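Staphylococcal enterotoxin-like toxin (PDB 4DXF) is a staphylococcal superantigen-like protein that combines an OB fold with a beta-grasp domain and probably binds carbohydrate. Local coordinates at residues K25-K39 / Y68-L82. Numbering follows the deposited sequence.
Sequences KPSLEFKNEIGIILK and YGEGVHRNVDVFVVL
Asp77 and Asn32 meet where both chain segments turn a corner, so that strand 28-31 pairs with 76-80 and, across the turn, 33-37 with 71-74 in the OB-fold barrel. From Asp77 CB, which lies 4.0 Å from Phe30 O, CG turns anti to the carbonyl carbon (chi1 -80°) and comes up against CA and CB of Lys31. Asp77 OD1 accepts the N-H of Asn32 N at 2.8 Å in a nearly straight bond (175°), the donor standing above the carboxylate plane, and also bonds Ser100. Asp77 OD2 lies 3.7 Å from Lys31 CG and forms a salt bridge with Lys133. At the corner, Asn75 and Val76 both face Glu33 in a G1 beta bulge; with the bulge between Phe30 and Glu33 it leaves the pairing on both sides in the same register.

Between 33-37 and 68-74, Ile37 CD1 packs 3.5 Å from Tyr68 CB and 3.6 Å from His73 CD2. His73 NE2 donates in its ring plane to Gly69 O (2.8 Å), while Tyr68 CD1 sits over one face of the imidazole, toward its rim. Between 25-31 and 76-82, Phe79, its CG anti to the backbone N (chi1 177°), brings CZ to 3.4 Å from Ser27 CB.

Asp77 thus gives the bend a polar clasp, its carboxylate probably stabilised as the anion by Lys133, while backbone bonds and apolar contacts hold the two segments together on either side of the corner.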
loop_
_atom_site.group_PDB
_atom_site.type_symbol
_atom_site.label_atom_id
_atom_site.label_comp_id
_atom_site.label_asym_id
_atom_site.label_seq_id
_atom_site.Cartn_x
_atom_site.Cartn_y
_atom_site.Cartn_z
ATOM N N LYS A 25 -6.847 1.190 9.401
ATOM C CA LYS A 25 -6.803 -0.264 9.620
ATOM C C LYS A 25 -5.386 -0.710 9.969
ATOM O O LYS A 25 -4.400 -0.064 9.577
ATOM C CB LYS A 25 -7.296 -1.011 8.384
ATOM C CG LYS A 25 -8.794 -1.082 8.367
ATOM C CD LYS A 25 -9.271 -1.359 6.994
ATOM C CE LYS A 25 -9.510 -2.789 6.705
ATOM N NZ LYS A 25 -10.370 -3.688 7.580
ATOM N N PRO A 26 -5.280 -1.747 10.813
ATOM C CA PRO A 26 -3.911 -2.225 11.104
ATOM C C PRO A 26 -3.364 -3.018 9.895
ATOM O O PRO A 26 -4.145 -3.610 9.112
ATOM C CB PRO A 26 -4.088 -3.137 12.346
ATOM C CG PRO A 26 -5.549 -3.633 12.269
ATOM C CD PRO A 26 -6.336 -2.549 11.457
ATOM N N SER A 27 -2.035 -2.993 9.719
ATOM C CA SER A 27 -1.368 -3.772 8.621
ATOM C C SER A 27 -0.454 -4.825 9.260
ATOM O O SER A 27 -0.106 -4.730 10.454
ATOM C CB SER A 27 -0.508 -2.928 7.702
ATOM O OG SER A 27 0.465 -2.159 8.463
ATOM N N LEU A 28 -0.106 -5.837 8.455
ATOM C CA LEU A 28 0.811 -6.904 8.947
ATOM C C LEU A 28 1.862 -7.037 7.859
ATOM O O LEU A 28 1.672 -6.748 6.624
ATOM C CB LEU A 28 0.062 -8.244 9.120
ATOM C CG LEU A 28 -1.027 -8.384 10.215
ATOM C CD1 LEU A 28 -2.037 -9.511 9.983
ATOM C CD2 LEU A 28 -0.404 -8.408 11.613
ATOM N N GLU A 29 3.055 -7.502 8.243
ATOM C CA GLU A 29 4.071 -7.592 7.217
ATOM C C GLU A 29 4.721 -8.960 7.358
ATOM O O GLU A 29 5.177 -9.244 8.456
ATOM C CB GLU A 29 5.141 -6.543 7.429
ATOM C CG GLU A 29 4.678 -5.153 6.982
ATOM C CD GLU A 29 5.674 -4.051 7.209
ATOM O OE1 GLU A 29 6.892 -4.309 7.073
ATOM O OE2 GLU A 29 5.225 -2.926 7.549
ATOM N N PHE A 30 4.713 -9.772 6.303
ATOM C CA PHE A 30 5.313 -11.148 6.327
ATOM C C PHE A 30 6.419 -11.212 5.344
ATOM O O PHE A 30 6.213 -11.041 4.169
ATOM C CB PHE A 30 4.223 -12.201 6.053
ATOM C CG PHE A 30 3.086 -12.142 7.077
ATOM C CD1 PHE A 30 1.786 -12.023 6.666
ATOM C CD2 PHE A 30 3.359 -12.257 8.442
ATOM C CE1 PHE A 30 0.784 -12.001 7.598
ATOM C CE2 PHE A 30 2.375 -12.231 9.365
ATOM C CZ PHE A 30 1.088 -12.066 8.943
ATOM N N LYS A 31 7.650 -11.431 5.795
ATOM C CA LYS A 31 8.732 -11.256 4.872
ATOM C C LYS A 31 9.511 -12.599 4.883
ATOM O O LYS A 31 9.375 -13.371 5.856
ATOM C CB LYS A 31 9.684 -10.108 5.260
ATOM C CG LYS A 31 9.025 -8.689 5.122
ATOM C CD LYS A 31 10.096 -7.569 5.174
ATOM C CE LYS A 31 9.423 -6.332 5.736
ATOM N NZ LYS A 31 10.384 -5.201 5.887
ATOM N N ASN A 32 10.154 -12.836 3.758
ATOM C CA ASN A 32 10.976 -14.088 3.507
ATOM C C ASN A 32 10.093 -15.337 3.733
ATOM O O ASN A 32 10.472 -16.332 4.415
ATOM C CB ASN A 32 12.152 -14.093 4.471
ATOM C CG ASN A 32 13.091 -12.907 4.223
ATOM O OD1 ASN A 32 13.359 -12.562 3.082
ATOM N ND2 ASN A 32 13.595 -12.283 5.296
ATOM N N GLU A 33 8.897 -15.331 3.123
ATOM C CA GLU A 33 7.936 -16.394 3.287
ATOM C C GLU A 33 7.827 -17.220 1.974
ATOM O O GLU A 33 8.497 -16.918 1.008
ATOM C CB GLU A 33 6.531 -15.773 3.661
ATOM C CG GLU A 33 6.478 -15.159 5.066
ATOM C CD GLU A 33 6.572 -16.202 6.236
ATOM O OE1 GLU A 33 6.259 -17.379 6.005
ATOM O OE2 GLU A 33 6.885 -15.815 7.412
ATOM N N ILE A 34 7.030 -18.274 1.973
ATOM C CA ILE A 34 6.668 -18.913 0.693
ATOM C C ILE A 34 5.145 -18.721 0.460
ATOM O O ILE A 34 4.389 -18.568 1.454
ATOM C CB ILE A 34 7.062 -20.390 0.653
ATOM C CG1 ILE A 34 6.265 -21.170 1.648
ATOM C CG2 ILE A 34 8.623 -20.488 0.901
ATOM C CD1 ILE A 34 6.395 -22.742 1.436
ATOM N N GLY A 35 4.759 -18.695 -0.806
ATOM C CA GLY A 35 3.328 -18.624 -1.181
ATOM C C GLY A 35 2.942 -19.882 -1.937
ATOM O O GLY A 35 3.748 -20.372 -2.735
ATOM N N ILE A 36 1.709 -20.351 -1.699
ATOM C CA ILE A 36 1.218 -21.572 -2.334
ATOM C C ILE A 36 -0.050 -21.209 -3.100
ATOM O O ILE A 36 -0.973 -20.706 -2.500
ATOM C CB ILE A 36 0.905 -22.568 -1.216
ATOM C CG1 ILE A 36 2.223 -23.048 -0.525
ATOM C CG2 ILE A 36 0.144 -23.811 -1.716
ATOM C CD1 ILE A 36 1.947 -23.720 0.852
ATOM N N ILE A 37 -0.091 -21.525 -4.394
ATOM C CA ILE A 37 -1.285 -21.254 -5.216
ATOM C C ILE A 37 -1.858 -22.584 -5.669
ATOM O O ILE A 37 -1.152 -23.382 -6.284
ATOM C CB ILE A 37 -0.969 -20.379 -6.373
ATOM C CG1 ILE A 37 -0.418 -19.010 -5.884
ATOM C CG2 ILE A 37 -2.258 -20.165 -7.240
ATOM C CD1 ILE A 37 0.265 -18.233 -6.912
ATOM N N LEU A 38 -3.098 -22.812 -5.287
ATOM C CA LEU A 38 -3.810 -24.050 -5.595
ATOM C C LEU A 38 -4.672 -23.880 -6.825
ATOM O O LEU A 38 -4.561 -22.908 -7.550
ATOM C CB LEU A 38 -4.700 -24.399 -4.417
ATOM C CG LEU A 38 -4.077 -24.468 -3.027
ATOM C CD1 LEU A 38 -5.169 -24.635 -2.010
ATOM C CD2 LEU A 38 -3.051 -25.601 -2.943
ATOM N N LYS A 39 -5.572 -24.830 -7.050
ATOM C CA LYS A 39 -6.449 -24.806 -8.229
ATOM C C LYS A 39 -7.442 -23.627 -8.127
ATOM O O LYS A 39 -7.998 -23.395 -7.043
ATOM C CB LYS A 39 -7.202 -26.150 -8.200
ATOM C CG LYS A 39 -8.071 -26.503 -9.403
ATOM C CD LYS A 39 -8.854 -27.772 -9.042
ATOM C CE LYS A 39 -7.902 -28.979 -9.019
ATOM N NZ LYS A 39 -8.622 -30.299 -9.081
ATOM N N TYR A 68 2.053 -15.071 -11.254
ATOM C CA TYR A 68 2.207 -16.261 -10.389
ATOM C C TYR A 68 1.315 -17.453 -10.777
ATOM O O TYR A 68 0.114 -17.452 -10.472
ATOM C CB TYR A 68 1.927 -15.954 -8.914
ATOM C CG TYR A 68 2.773 -14.856 -8.368
ATOM C CD1 TYR A 68 4.083 -15.092 -7.975
ATOM C CD2 TYR A 68 2.238 -13.572 -8.220
ATOM C CE1 TYR A 68 4.883 -14.026 -7.444
ATOM C CE2 TYR A 68 3.020 -12.517 -7.757
ATOM C CZ TYR A 68 4.325 -12.767 -7.314
ATOM O OH TYR A 68 5.111 -11.721 -6.839
ATOM N N GLY A 69 1.927 -18.481 -11.381
ATOM C CA GLY A 69 1.206 -19.707 -11.735
ATOM C C GLY A 69 0.933 -20.647 -10.584
ATOM O O GLY A 69 1.423 -20.440 -9.467
ATOM N N GLU A 70 0.154 -21.703 -10.842
ATOM C CA GLU A 70 -0.156 -22.689 -9.847
ATOM C C GLU A 70 1.128 -23.250 -9.221
ATOM O O GLU A 70 2.081 -23.446 -9.925
ATOM C CB GLU A 70 -0.935 -23.858 -10.511
ATOM C CG GLU A 70 -1.267 -24.959 -9.514
ATOM C CD GLU A 70 -2.072 -26.111 -10.097
ATOM O OE1 GLU A 70 -1.501 -27.210 -10.262
ATOM O OE2 GLU A 70 -3.258 -25.928 -10.398
ATOM N N GLY A 71 1.137 -23.481 -7.914
ATOM C CA GLY A 71 2.264 -24.141 -7.263
ATOM C C GLY A 71 2.922 -23.253 -6.219
ATOM O O GLY A 71 2.261 -22.379 -5.607
ATOM N N VAL A 72 4.226 -23.465 -6.065
ATOM C CA VAL A 72 4.986 -22.896 -4.954
ATOM C C VAL A 72 5.827 -21.754 -5.426
ATOM O O VAL A 72 6.514 -21.764 -6.398
ATOM C CB VAL A 72 5.852 -24.011 -4.266
ATOM C CG1 VAL A 72 6.750 -23.452 -3.099
ATOM C CG2 VAL A 72 4.934 -25.082 -3.698
ATOM N N HIS A 73 5.773 -20.669 -4.665
ATOM C CA HIS A 73 6.611 -19.500 -4.962
ATOM C C HIS A 73 7.437 -19.147 -3.743
ATOM O O HIS A 73 6.878 -18.966 -2.676
ATOM C CB HIS A 73 5.698 -18.269 -5.345
ATOM C CG HIS A 73 4.916 -18.568 -6.583
ATOM N ND1 HIS A 73 5.438 -18.383 -7.830
ATOM C CD2 HIS A 73 3.740 -19.195 -6.751
ATOM C CE1 HIS A 73 4.579 -18.828 -8.736
ATOM N NE2 HIS A 73 3.540 -19.324 -8.109
ATOM N N ARG A 74 8.741 -19.030 -3.901
ATOM C CA ARG A 74 9.583 -18.820 -2.716
ATOM C C ARG A 74 10.071 -17.367 -2.659
ATOM O O ARG A 74 9.918 -16.635 -3.616
ATOM C CB ARG A 74 10.723 -19.905 -2.722
ATOM C CG ARG A 74 10.071 -21.306 -2.606
ATOM C CD ARG A 74 11.157 -22.484 -2.505
ATOM N NE ARG A 74 11.625 -22.429 -1.121
ATOM C CZ ARG A 74 11.099 -23.064 -0.090
ATOM N NH1 ARG A 74 10.059 -23.906 -0.185
ATOM N NH2 ARG A 74 11.609 -22.810 1.088
ATOM N N ASN A 75 10.625 -16.890 -1.528
ATOM C CA ASN A 75 11.170 -15.525 -1.503
ATOM C C ASN A 75 10.114 -14.468 -1.825
ATOM O O ASN A 75 10.354 -13.591 -2.650
ATOM C CB ASN A 75 12.267 -15.254 -2.492
ATOM C CG ASN A 75 13.527 -16.070 -2.209
ATOM O OD1 ASN A 75 14.042 -16.741 -3.111
ATOM N ND2 ASN A 75 14.010 -16.015 -0.985
ATOM N N VAL A 76 9.002 -14.679 -1.185
ATOM C CA VAL A 76 7.834 -13.760 -1.188
ATOM C C VAL A 76 7.781 -12.951 0.127
ATOM O O VAL A 76 7.895 -13.507 1.237
ATOM C CB VAL A 76 6.591 -14.654 -1.425
ATOM C CG1 VAL A 76 5.270 -13.911 -1.142
ATOM C CG2 VAL A 76 6.726 -15.098 -2.887
ATOM N N ASP A 77 7.484 -11.635 -0.038
ATOM C CA ASP A 77 7.213 -10.730 1.071
ATOM C C ASP A 77 5.743 -10.262 0.762
ATOM O O ASP A 77 5.435 -10.109 -0.408
ATOM C CB ASP A 77 8.096 -9.500 0.977
ATOM C CG ASP A 77 9.510 -9.720 1.493
ATOM O OD1 ASP A 77 9.840 -10.917 1.722
ATOM O OD2 ASP A 77 10.228 -8.709 1.648
ATOM N N VAL A 78 4.935 -10.114 1.787
ATOM C CA VAL A 78 3.545 -9.584 1.602
ATOM C C VAL A 78 3.291 -8.507 2.606
ATOM O O VAL A 78 3.578 -8.649 3.829
ATOM C CB VAL A 78 2.520 -10.713 1.739
ATOM C CG1 VAL A 78 1.108 -10.196 1.295
ATOM C CG2 VAL A 78 2.853 -11.919 0.830
ATOM N N PHE A 79 2.733 -7.377 2.078
ATOM C CA PHE A 79 2.238 -6.340 2.946
ATOM C C PHE A 79 0.704 -6.631 2.974
ATOM O O PHE A 79 0.080 -6.569 1.872
ATOM C CB PHE A 79 2.574 -4.970 2.311
ATOM C CG PHE A 79 2.012 -3.836 3.132
ATOM C CD1 PHE A 79 2.612 -3.486 4.328
ATOM C CD2 PHE A 79 0.861 -3.191 2.731
ATOM C CE1 PHE A 79 2.043 -2.458 5.193
ATOM C CE2 PHE A 79 0.254 -2.193 3.558
ATOM C CZ PHE A 79 0.852 -1.789 4.767
ATOM N N VAL A 80 0.180 -6.851 4.169
ATOM C CA VAL A 80 -1.187 -7.335 4.437
ATOM C C VAL A 80 -1.982 -6.254 5.143
ATOM O O VAL A 80 -1.586 -5.757 6.177
ATOM C CB VAL A 80 -1.207 -8.656 5.284
ATOM C CG1 VAL A 80 -2.644 -9.110 5.711
ATOM C CG2 VAL A 80 -0.508 -9.736 4.542
ATOM N N VAL A 81 -3.200 -6.044 4.618
ATOM C CA VAL A 81 -4.194 -5.262 5.351
ATOM C C VAL A 81 -5.452 -6.167 5.333
ATOM O O VAL A 81 -6.008 -6.357 4.231
ATOM C CB VAL A 81 -4.490 -3.921 4.574
ATOM C CG1 VAL A 81 -5.615 -3.123 5.354
ATOM C CG2 VAL A 81 -3.265 -3.037 4.505
ATOM N N LEU A 82 -5.816 -6.777 6.464
ATOM C CA LEU A 82 -6.919 -7.773 6.489
ATOM C C LEU A 82 -8.212 -6.956 6.227
ATOM O O LEU A 82 -8.346 -5.837 6.732
ATOM C CB LEU A 82 -7.046 -8.481 7.782
ATOM C CG LEU A 82 -5.837 -9.352 8.175
ATOM C CD1 LEU A 82 -6.039 -9.848 9.565
ATOM C CD2 LEU A 82 -5.831 -10.451 7.092
HETATM O O HOH W 1 -4.104 -6.378 8.733
HETATM O O HOH W 2 -7.027 -4.580 8.843
#